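Local coordinates for D-methionine transport system permease protein metI (Escherichia coli, PDB 3TUI) that forms the membrane-spanning permease of an ABC importer for methionine and probably carries the substrate across the inner membrane, at residues A[107-120]-A[137-149]. Numbering follows the deposited sequence.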
loop_
_atom_site.group_PDB
_atom_site.type_symbol
_atom_site.label_atom_id
_atom_site.label_comp_id
_atom_site.label_asym_id
_atom_site.label_seq_id
_atom_site.Cartn_x
_atom_site.Cartn_y
_atom_site.Cartn_z
ATOM N N MET A 107 -23.605 -0.217 8.103
ATOM C CA MET A 107 -22.396 0.378 8.673
ATOM C C MET A 107 -21.511 -0.616 9.361
ATOM O O MET A 107 -20.299 -0.632 9.136
ATOM C CB MET A 107 -22.696 1.522 9.622
ATOM C CG MET A 107 -23.118 2.770 8.917
ATOM S SD MET A 107 -23.514 3.974 10.175
ATOM C CE MET A 107 -24.015 5.340 9.116
ATOM N N VAL A 108 -22.121 -1.458 10.184
ATOM C CA VAL A 108 -21.355 -2.455 10.925
ATOM C C VAL A 108 -20.493 -3.332 10.000
ATOM O O VAL A 108 -19.296 -3.501 10.230
ATOM C CB VAL A 108 -22.277 -3.322 11.783
ATOM C CG1 VAL A 108 -21.453 -4.394 12.482
ATOM C CG2 VAL A 108 -23.019 -2.451 12.817
ATOM N N GLU A 109 -21.105 -3.853 8.941
ATOM C CA GLU A 109 -20.378 -4.643 7.948
ATOM C C GLU A 109 -19.299 -3.822 7.246
ATOM O O GLU A 109 -18.191 -4.296 7.009
ATOM C CB GLU A 109 -21.336 -5.223 6.910
ATOM C CG GLU A 109 -20.701 -6.189 5.909
ATOM C CD GLU A 109 -21.290 -6.049 4.521
ATOM O OE1 GLU A 109 -21.583 -4.901 4.126
ATOM O OE2 GLU A 109 -21.508 -7.085 3.848
ATOM N N ASN A 110 -19.620 -2.594 6.889
ATOM C CA ASN A 110 -18.603 -1.763 6.305
ATOM C C ASN A 110 -17.465 -1.527 7.298
ATOM O O ASN A 110 -16.301 -1.463 6.913
ATOM C CB ASN A 110 -19.201 -0.439 5.828
ATOM C CG ASN A 110 -19.957 -0.577 4.509
ATOM O OD1 ASN A 110 -19.763 -1.557 3.770
ATOM N ND2 ASN A 110 -20.828 0.403 4.210
ATOM N N ALA A 111 -17.791 -1.392 8.578
ATOM C CA ALA A 111 -16.739 -1.274 9.582
ATOM C C ALA A 111 -15.944 -2.581 9.665
ATOM O O ALA A 111 -14.699 -2.562 9.622
ATOM C CB ALA A 111 -17.310 -0.879 10.959
ATOM N N LEU A 112 -16.640 -3.715 9.765
ATOM C CA LEU A 112 -15.914 -4.965 9.805
ATOM C C LEU A 112 -14.994 -5.065 8.578
ATOM O O LEU A 112 -13.849 -5.507 8.712
ATOM C CB LEU A 112 -16.836 -6.183 9.906
ATOM C CG LEU A 112 -17.477 -6.399 11.286
ATOM C CD1 LEU A 112 -18.538 -7.510 11.252
ATOM C CD2 LEU A 112 -16.417 -6.690 12.330
ATOM N N LEU A 113 -15.442 -4.619 7.402
ATOM C CA LEU A 113 -14.639 -4.794 6.172
ATOM C C LEU A 113 -13.281 -4.030 6.176
ATOM O O LEU A 113 -12.402 -4.296 5.333
ATOM C CB LEU A 113 -15.450 -4.412 4.930
ATOM C CG LEU A 113 -16.585 -5.339 4.472
ATOM C CD1 LEU A 113 -17.447 -4.573 3.485
ATOM C CD2 LEU A 113 -16.106 -6.603 3.828
ATOM N N GLU A 114 -13.146 -3.076 7.113
ATOM C CA GLU A 114 -11.905 -2.336 7.401
ATOM C C GLU A 114 -10.811 -3.177 8.029
ATOM O O GLU A 114 -9.649 -2.801 7.992
ATOM C CB GLU A 114 -12.183 -1.203 8.375
ATOM C CG GLU A 114 -13.189 -0.169 7.941
ATOM C CD GLU A 114 -12.602 0.839 6.980
ATOM O OE1 GLU A 114 -12.424 2.014 7.394
ATOM O OE2 GLU A 114 -12.321 0.451 5.820
ATOM N N ILE A 115 -11.206 -4.279 8.664
ATOM C CA ILE A 115 -10.292 -5.206 9.327
ATOM C C ILE A 115 -9.627 -6.156 8.351
ATOM O O ILE A 115 -10.314 -6.912 7.654
ATOM C CB ILE A 115 -11.006 -6.061 10.376
ATOM C CG1 ILE A 115 -11.745 -5.178 11.374
ATOM C CG2 ILE A 115 -10.004 -6.954 11.087
ATOM C CD1 ILE A 115 -12.422 -5.960 12.458
ATOM N N PRO A 116 -8.283 -6.133 8.315
ATOM C CA PRO A 116 -7.440 -6.922 7.410
ATOM C C PRO A 116 -7.659 -8.415 7.592
ATOM O O PRO A 116 -7.592 -8.920 8.712
ATOM C CB PRO A 116 -6.024 -6.546 7.848
ATOM C CG PRO A 116 -6.166 -5.227 8.518
ATOM C CD PRO A 116 -7.474 -5.285 9.210
ATOM N N THR A 117 -7.890 -9.115 6.487
ATOM C CA THR A 117 -8.389 -10.486 6.545
ATOM C C THR A 117 -7.402 -11.454 7.196
ATOM O O THR A 117 -7.758 -12.570 7.575
ATOM C CB THR A 117 -8.762 -11.003 5.149
ATOM O OG1 THR A 117 -7.621 -10.956 4.278
ATOM C CG2 THR A 117 -9.876 -10.163 4.562
ATOM N N GLY A 118 -6.148 -11.024 7.294
ATOM C CA GLY A 118 -5.101 -11.850 7.857
ATOM C C GLY A 118 -5.272 -11.980 9.353
ATOM O O GLY A 118 -4.580 -12.758 10.006
ATOM N N LEU A 119 -6.192 -11.196 9.899
ATOM C CA LEU A 119 -6.464 -11.239 11.317
ATOM C C LEU A 119 -7.308 -12.452 11.609
ATOM O O LEU A 119 -7.061 -13.161 12.575
ATOM C CB LEU A 119 -7.161 -9.971 11.748
ATOM C CG LEU A 119 -6.374 -9.314 12.868
ATOM C CD1 LEU A 119 -5.025 -8.920 12.310
ATOM C CD2 LEU A 119 -7.118 -8.121 13.437
ATOM N N ILE A 120 -8.315 -12.676 10.770
ATOM C CA ILE A 120 -9.080 -13.924 10.789
ATOM C C ILE A 120 -8.148 -15.120 10.784
ATOM O O ILE A 120 -8.254 -16.037 11.613
ATOM C CB ILE A 120 -9.965 -14.081 9.513
ATOM C CG1 ILE A 120 -10.980 -12.943 9.373
ATOM C CG2 ILE A 120 -10.692 -15.406 9.538
ATOM C CD1 ILE A 120 -11.515 -12.509 10.652
ATOM N N VAL A 137 -12.065 -10.972 18.536
ATOM C CA VAL A 137 -11.261 -10.279 17.535
ATOM C C VAL A 137 -12.003 -9.193 16.728
ATOM O O VAL A 137 -11.744 -8.005 16.907
ATOM C CB VAL A 137 -10.531 -11.258 16.598
ATOM C CG1 VAL A 137 -9.831 -10.509 15.475
ATOM C CG2 VAL A 137 -9.506 -12.068 17.388
ATOM N N LEU A 138 -12.919 -9.584 15.852
ATOM C CA LEU A 138 -13.529 -8.627 14.915
ATOM C C LEU A 138 -14.133 -7.356 15.528
ATOM O O LEU A 138 -13.790 -6.239 15.110
ATOM C CB LEU A 138 -14.563 -9.325 14.031
ATOM C CG LEU A 138 -13.847 -9.766 12.756
ATOM C CD1 LEU A 138 -12.643 -10.589 13.144
ATOM C CD2 LEU A 138 -14.745 -10.510 11.758
ATOM N N LEU A 139 -15.029 -7.509 16.501
ATOM C CA LEU A 139 -15.682 -6.331 17.062
ATOM C C LEU A 139 -14.696 -5.356 17.691
ATOM O O LEU A 139 -14.723 -4.153 17.385
ATOM C CB LEU A 139 -16.809 -6.688 18.043
ATOM C CG LEU A 139 -18.057 -7.343 17.444
ATOM C CD1 LEU A 139 -18.966 -7.874 18.554
ATOM C CD2 LEU A 139 -18.791 -6.350 16.554
ATOM N N PRO A 140 -13.819 -5.871 18.563
ATOM C CA PRO A 140 -12.782 -5.037 19.184
ATOM C C PRO A 140 -12.029 -4.175 18.147
ATOM O O PRO A 140 -11.762 -2.989 18.382
ATOM C CB PRO A 140 -11.849 -6.071 19.825
ATOM C CG PRO A 140 -12.737 -7.245 20.091
ATOM C CD PRO A 140 -13.688 -7.289 18.931
ATOM N N GLU A 141 -11.730 -4.766 16.995
ATOM C CA GLU A 141 -10.948 -4.103 15.965
ATOM C C GLU A 141 -11.679 -2.963 15.249
ATOM O O GLU A 141 -11.043 -2.010 14.783
ATOM C CB GLU A 141 -10.441 -5.140 14.953
ATOM C CG GLU A 141 -9.373 -6.092 15.503
ATOM C CD GLU A 141 -8.166 -5.370 16.089
ATOM O OE1 GLU A 141 -7.384 -4.758 15.319
ATOM O OE2 GLU A 141 -8.018 -5.396 17.328
ATOM N N ALA A 142 -13.000 -3.066 15.129
ATOM C CA ALA A 142 -13.792 -1.985 14.520
ATOM C C ALA A 142 -14.404 -1.046 15.559
ATOM O O ALA A 142 -15.182 -0.161 15.205
ATOM C CB ALA A 142 -14.892 -2.546 13.586
ATOM N N LEU A 143 -14.066 -1.244 16.836
ATOM C CA LEU A 143 -14.669 -0.449 17.907
ATOM C C LEU A 143 -14.676 1.046 17.556
ATOM O O LEU A 143 -15.691 1.731 17.722
ATOM C CB LEU A 143 -13.993 -0.672 19.254
ATOM C CG LEU A 143 -14.663 0.222 20.302
ATOM C CD1 LEU A 143 -16.030 -0.373 20.674
ATOM C CD2 LEU A 143 -13.853 0.320 21.544
ATOM N N PRO A 144 -13.537 1.566 17.079
ATOM C CA PRO A 144 -13.568 2.938 16.564
ATOM C C PRO A 144 -14.599 3.083 15.451
ATOM O O PRO A 144 -15.412 4.010 15.485
ATOM C CB PRO A 144 -12.157 3.141 15.998
ATOM C CG PRO A 144 -11.567 1.775 15.910
ATOM C CD PRO A 144 -12.189 0.993 17.020
ATOM N N GLY A 145 -14.582 2.160 14.498
ATOM C CA GLY A 145 -15.538 2.199 13.409
ATOM C C GLY A 145 -16.961 2.189 13.936
ATOM O O GLY A 145 -17.801 3.013 13.532
ATOM N N LEU A 146 -17.217 1.261 14.855
ATOM C CA LEU A 146 -18.556 1.031 15.361
ATOM C C LEU A 146 -19.013 2.186 16.205
ATOM O O LEU A 146 -20.183 2.565 16.163
ATOM C CB LEU A 146 -18.637 -0.274 16.168
ATOM C CG LEU A 146 -18.496 -1.551 15.339
ATOM C CD1 LEU A 146 -18.501 -2.804 16.217
ATOM C CD2 LEU A 146 -19.607 -1.609 14.282
ATOM N N VAL A 147 -18.097 2.730 16.992
ATOM C CA VAL A 147 -18.451 3.866 17.806
ATOM C C VAL A 147 -18.681 5.034 16.884
ATOM O O VAL A 147 -19.658 5.790 17.051
ATOM C CB VAL A 147 -17.409 4.142 18.916
ATOM C CG1 VAL A 147 -17.612 5.524 19.573
ATOM C CG2 VAL A 147 -17.499 3.021 19.944
ATOM N N ASN A 148 -17.875 5.136 15.843
ATOM C CA ASN A 148 -18.228 6.137 14.862
ATOM C C ASN A 148 -19.687 5.980 14.325
ATOM O O ASN A 148 -20.445 6.964 14.300
ATOM C CB ASN A 148 -17.267 6.151 13.701
ATOM C CG ASN A 148 -17.240 7.493 13.036
ATOM O OD1 ASN A 148 -16.649 8.439 13.581
ATOM N ND2 ASN A 148 -17.958 7.632 11.912
ATOM N N ALA A 149 -20.086 4.763 13.926
ATOM C CA ALA A 149 -21.450 4.504 13.424
ATOM C C ALA A 149 -22.536 4.900 14.408
ATOM O O ALA A 149 -23.623 5.351 14.016
ATOM C CB ALA A 149 -21.629 3.036 13.057
#
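Val-137 meets Leu-119 through CG1, 4.1 Å from the CD2 branch of that leucine. One residue on, Leu-138 touches three side chains: its CB packs 3.6 Å from CD2 of Leu-112, its CG approaches CD1 of Ile-115, and its branched end crosses Ile-120 at about a right angle. Cutting Leu-138 back to an alanine is likely to open a gap beside Ile-120 CD1 and leave the end of that isoleucine freer to turn. Glu-141, bent at chi2 (-55°), sets CB against Ile-115 CD1 and CG 3.7 Å from Leu-119 CD2, while both carboxylate oxygens are hydrogen-bonded to polar side chains of another protein chain. In this predicted cytoplasmic region of the type-1 ABC permease fold, helix 130-163 returns past the end of helix 89-112, the short axes of 107-112 and 137-149 making 137° between their N-to-C directions. Farther along, small residues bring the backbones together: Ala-142 CB sits 3.9 Å from Ala-111 CB, and the CA atoms of Gly-145 and Ala-111 are 5.3 Å apart. Leu-146 sets CD2 3.8 Å from both methyls of Val-108, CG1 and CG2. Ala-149 CB receives the Met-107 sulfur, SD, at 3.6 Å.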